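Local atomic coordinates of cellulose 1,4-beta-cellobiosidase (Thermobifida fusca, PDB entry 4JJJ), a protein that probably hydrolyses cellulose to cellobiose as a cellobiohydrolase, this chain being the family 48 glycoside hydrolase part of a longer protein that also carries a carbohydrate-binding module. Residues S101-I106 / W315-S320. The protein carries 1 engineered substitution. Numbering follows the deposited sequence.
With BGC (beta-D-glucopyranose), chain D; BGC (beta-D-glucopyranose), chain B; BGC (beta-D-glucopyranose), chain C.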
ATOM      1  N   SER A 101      -5.178   7.615  26.351  0.50 13.34           N
ATOM      2  CA  SER A 101      -3.985   8.374  26.042  0.50 13.28           C
ATOM      3  C   SER A 101      -3.175   7.531  25.030  0.50 12.25           C
ATOM      4  O   SER A 101      -2.256   6.759  25.364  0.50 12.12           O
ATOM      5  CB  SER A 101      -3.179   8.636  27.311  0.50 15.05           C
ATOM      6  OG  SER A 101      -2.184   9.576  27.048  0.50 17.11           O
ATOM      7  N   PRO A 102      -3.629   7.601  23.782  1.00 11.52           N
ATOM      8  CA  PRO A 102      -3.078   6.687  22.783  1.00 11.25           C
ATOM      9  C   PRO A 102      -1.682   6.839  22.368  1.00 11.09           C
ATOM     10  O   PRO A 102      -1.052   5.830  22.005  1.00  8.92           O
ATOM     11  CB  PRO A 102      -4.000   6.881  21.565  1.00 11.82           C
ATOM     12  CG  PRO A 102      -5.161   7.657  22.018  1.00 14.81           C
ATOM     13  CD  PRO A 102      -4.741   8.417  23.272  1.00 12.93           C
ATOM     14  N   ALA A 103      -1.158   8.060  22.420  1.00 10.43           N
ATOM     15  CA  ALA A 103       0.133   8.375  21.863  1.00 10.91           C
ATOM     16  C   ALA A 103       0.499   9.760  22.338  1.00 11.91           C
ATOM     17  O   ALA A 103      -0.389  10.548  22.713  1.00 11.54           O
ATOM     18  CB  ALA A 103       0.094   8.316  20.339  1.00 11.42           C
ATOM     19  N   THR A 104       1.783  10.092  22.249  1.00 11.83           N
ATOM     20  CA  THR A 104       2.270  11.452  22.398  1.00 11.84           C
ATOM     21  C   THR A 104       2.532  12.061  21.057  1.00 11.05           C
ATOM     22  O   THR A 104       3.208  11.458  20.216  1.00 11.64           O
ATOM     23  CB  THR A 104       3.578  11.498  23.289  1.00 13.66           C
ATOM     24  OG1 THR A 104       3.275  10.887  24.575  1.00 16.66           O
ATOM     25  CG2 THR A 104       4.002  12.983  23.476  1.00 15.20           C
ATOM     26  N   TYR A 105       2.027  13.271  20.817  1.00 11.24           N
ATOM     27  CA  TYR A 105       2.305  13.921  19.576  1.00 11.32           C
ATOM     28  C   TYR A 105       3.785  14.169  19.275  1.00 11.76           C
ATOM     29  O   TYR A 105       4.544  14.622  20.151  1.00 12.64           O
ATOM     30  CB  TYR A 105       1.593  15.262  19.554  1.00 11.57           C
ATOM     31  CG  TYR A 105       1.812  16.117  18.338  1.00 10.58           C
ATOM     32  CD1 TYR A 105       1.145  15.889  17.153  1.00  9.65           C
ATOM     33  CD2 TYR A 105       2.646  17.227  18.358  1.00 10.95           C
ATOM     34  CE1 TYR A 105       1.368  16.654  16.037  1.00  9.57           C
ATOM     35  CE2 TYR A 105       2.838  18.036  17.276  1.00 10.40           C
ATOM     36  CZ  TYR A 105       2.190  17.826  16.103  1.00 10.07           C
ATOM     37  OH  TYR A 105       2.355  18.681  15.047  1.00 10.94           O
ATOM     38  N   ILE A 106       4.168  13.882  18.028  1.00  9.84           N
ATOM     39  CA  ILE A 106       5.466  14.283  17.496  1.00 10.10           C
ATOM     40  C   ILE A 106       5.161  14.952  16.164  1.00 11.09           C
ATOM     41  O   ILE A 106       4.472  14.339  15.310  1.00  9.96           O
ATOM     42  CB  ILE A 106       6.392  13.056  17.285  1.00 10.52           C
ATOM     43  CG1 ILE A 106       6.778  12.385  18.601  1.00 10.43           C
ATOM     44  CG2 ILE A 106       7.602  13.458  16.498  1.00 10.97           C
ATOM     45  CD1 ILE A 106       7.365  11.008  18.455  1.00 13.27           C
ATOM     46  N   TRP A 315       1.448   2.393  22.393  1.00  9.58           N
ATOM     47  CA  TRP A 315       0.797   3.468  21.731  1.00  8.55           C
ATOM     48  C   TRP A 315       0.196   2.943  20.375  1.00  7.03           C
ATOM     49  O   TRP A 315       0.532   1.837  19.874  1.00  7.45           O
ATOM     50  CB  TRP A 315       1.745   4.583  21.385  1.00  8.70           C
ATOM     51  CG  TRP A 315       2.924   4.123  20.640  1.00  9.46           C
ATOM     52  CD1 TRP A 315       4.085   3.645  21.197  1.00  9.23           C
ATOM     53  CD2 TRP A 315       3.070   4.011  19.222  1.00  8.88           C
ATOM     54  NE1 TRP A 315       4.958   3.225  20.192  1.00  9.46           N
ATOM     55  CE2 TRP A 315       4.384   3.529  18.965  1.00  9.23           C
ATOM     56  CE3 TRP A 315       2.253   4.333  18.128  1.00  9.17           C
ATOM     57  CZ2 TRP A 315       4.860   3.265  17.683  1.00  8.55           C
ATOM     58  CZ3 TRP A 315       2.729   4.113  16.839  1.00  8.47           C
ATOM     59  CH2 TRP A 315       4.044   3.560  16.608  1.00  8.28           C
ATOM     60  N   ARG A 316      -0.736   3.759  19.860  1.00  7.90           N
ATOM     61  CA  ARG A 316      -1.416   3.513  18.550  1.00  7.62           C
ATOM     62  C   ARG A 316      -1.690   4.833  17.923  1.00  7.43           C
ATOM     63  O   ARG A 316      -2.043   5.846  18.615  1.00  8.68           O
ATOM     64  CB  ARG A 316      -2.732   2.763  18.697  1.00  6.68           C
ATOM     65  CG  ARG A 316      -2.558   1.375  19.302  1.00  7.21           C
ATOM     66  CD  ARG A 316      -3.833   0.586  19.467  1.00  7.62           C
ATOM     67  NE  ARG A 316      -3.476  -0.645  20.153  1.00  7.45           N
ATOM     68  CZ  ARG A 316      -4.302  -1.616  20.517  1.00  8.67           C
ATOM     69  NH1 ARG A 316      -5.612  -1.581  20.280  1.00  9.13           N
ATOM     70  NH2 ARG A 316      -3.808  -2.674  21.134  1.00  8.70           N
ATOM     71  N   ILE A 317      -1.601   4.856  16.565  1.00  6.68           N
ATOM     72  CA  ILE A 317      -1.937   6.037  15.763  1.00  6.60           C
ATOM     73  C   ILE A 317      -2.752   5.575  14.586  1.00  6.73           C
ATOM     74  O   ILE A 317      -2.485   4.478  14.076  1.00  6.05           O
ATOM     75  CB  ILE A 317      -0.759   6.881  15.334  1.00  6.79           C
ATOM     76  CG1 ILE A 317       0.268   6.045  14.475  1.00  7.10           C
ATOM     77  CG2 ILE A 317      -0.003   7.492  16.565  1.00  6.90           C
ATOM     78  CD1 ILE A 317       1.579   6.721  14.091  1.00  7.48           C
ATOM     79  N   GLY A 318      -3.681   6.413  14.129  1.00  6.27           N
ATOM     80  CA  GLY A 318      -4.267   6.339  12.784  1.00  6.01           C
ATOM     81  C   GLY A 318      -3.378   7.059  11.872  1.00  6.26           C
ATOM     82  O   GLY A 318      -2.180   7.130  12.031  1.00  6.27           O
ATOM     83  N   SER A 319      -3.959   7.666  10.813  1.00  6.13           N
ATOM     84  CA  SER A 319      -3.234   8.583   9.969  1.00  6.94           C
ATOM     85  C   SER A 319      -4.196   9.573   9.363  1.00  7.02           C
ATOM     86  O   SER A 319      -5.350   9.222   9.118  1.00  6.94           O
ATOM     87  CB  SER A 319      -2.251   7.948   9.019  1.00  6.97           C
ATOM     88  OG  SER A 319      -2.871   7.638   7.830  1.00  6.39           O
ATOM     89  N   SER A 320      -3.748  10.780   9.094  1.00  6.40           N
ATOM     90  CA  SER A 320      -4.641  11.877   8.801  1.00  6.93           C
ATOM     91  C   SER A 320      -4.898  12.155   7.314  1.00  5.99           C
ATOM     92  O   SER A 320      -5.858  12.888   6.991  1.00  5.49           O
ATOM     93  CB  SER A 320      -4.049  13.165   9.381  1.00  6.93           C
ATOM     94  OG  SER A 320      -3.941  13.037  10.804  1.00  7.96           O
TER
HETATM   95  C2  BGC D   4       7.322   6.919  17.033  1.00 10.14           C
HETATM   96  C3  BGC D   4       6.972   6.504  18.457  1.00 10.78           C
HETATM   97  C4  BGC D   4       5.805   7.373  18.991  1.00  9.38           C
HETATM   98  C5  BGC D   4       4.640   7.305  18.000  1.00  9.42           C
HETATM   99  C6  BGC D   4       3.486   8.290  18.387  1.00  8.78           C
HETATM  100  C1  BGC D   4       6.074   6.787  16.162  1.00  9.30           C
HETATM  101  O2  BGC D   4       8.318   6.023  16.583  1.00 11.93           O
HETATM  102  O3  BGC D   4       8.156   6.702  19.264  1.00 11.60           O
HETATM  103  O4  BGC D   4       5.304   6.848  20.221  1.00 10.76           O
HETATM  104  O5  BGC D   4       5.115   7.704  16.708  1.00  8.15           O
HETATM  105  O6  BGC D   4       3.889   9.656  18.302  1.00  9.16           O
HETATM  106  C2  BGC B   5       4.832   7.080  22.499  1.00 11.05           C
HETATM  107  C3  BGC B   5       5.305   7.609  23.871  1.00 14.57           C
HETATM  108  C4  BGC B   5       6.764   7.194  24.112  1.00 15.30           C
HETATM  109  C5  BGC B   5       7.656   7.561  22.897  1.00 14.67           C
HETATM  110  C6  BGC B   5       9.154   7.248  22.951  1.00 16.20           C
HETATM  111  C1  BGC B   5       5.807   7.478  21.421  1.00 11.69           C
HETATM  112  O2  BGC B   5       3.563   7.603  22.301  1.00 10.80           O
HETATM  113  O3  BGC B   5       4.482   7.040  24.929  1.00 15.89           O
HETATM  114  O4  BGC B   5       7.310   8.114  25.155  1.00 17.58           O
HETATM  115  O5  BGC B   5       7.085   6.866  21.731  1.00 12.07           O
HETATM  116  O6  BGC B   5      10.008   8.239  22.373  1.00 19.24           O
HETATM  117  C2  BGC C   3       4.601   7.834  11.747  1.00  7.41           C
HETATM  118  C3  BGC C   3       5.253   8.126  13.082  1.00  8.54           C
HETATM  119  C4  BGC C   3       5.560   6.864  13.867  1.00  8.23           C
HETATM  120  C5  BGC C   3       6.276   5.844  13.020  1.00  7.76           C
HETATM  121  C6  BGC C   3       6.462   4.503  13.626  1.00  7.59           C
HETATM  122  C1  BGC C   3       5.460   6.792  10.989  1.00  7.57           C
HETATM  123  O2  BGC C   3       4.393   8.997  10.956  1.00  8.34           O
HETATM  124  O3  BGC C   3       4.392   8.998  13.864  1.00  9.13           O
HETATM  125  O4  BGC C   3       6.447   7.298  14.953  1.00  8.53           O
HETATM  126  O5  BGC C   3       5.552   5.613  11.772  1.00  7.85           O
HETATM  127  O6  BGC C   3       7.238   3.651  12.805  1.00  7.13           O
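A single backbone hydrogen bond joins the loop 101-106 to strand 314-317: Arg-316 N donates to Pro-102 O at 3.0 Å. The same oxygen also receives a CA-H...O contact from Trp-315. Just beyond, the Ala-103 methyl packs on Ile-317, CB to CG2 at 3.9 Å, and both methyls rest against the hydroxymethyl carbon C6 of the chain D glucose. Trp-315 turns its indole over the glucan: CG sits between the backbone N and the carbonyl carbon (chi1 53°), and the ring presents one face to the chain D glucose, whose O4 lies 3.4 Å above its plane. Thr-104 grips the sugars with its main chain, N donating to O2 of the chain B glucose at 3.1 Å and O accepting from O6 of the chain D glucose at 2.7 Å. With an alanine here in place of Trp-315, the chain D glucose would probably lose the flat surface it lies on and be left freer to shift. These residues form part of the wall of the glycan-binding pocket, consistent with the substrate tunnel of family 48 enzymes. The Arg-316 guanidinium leads away from the loop, NH1 hydrogen-bonded to Tyr-265 OH and NH2 to Asn-94 OD1, while strand 314-317, outermost in its antiparallel sheet, pairs with strand 302-306 and meets the loop between helix 71-83 and strand 117-118.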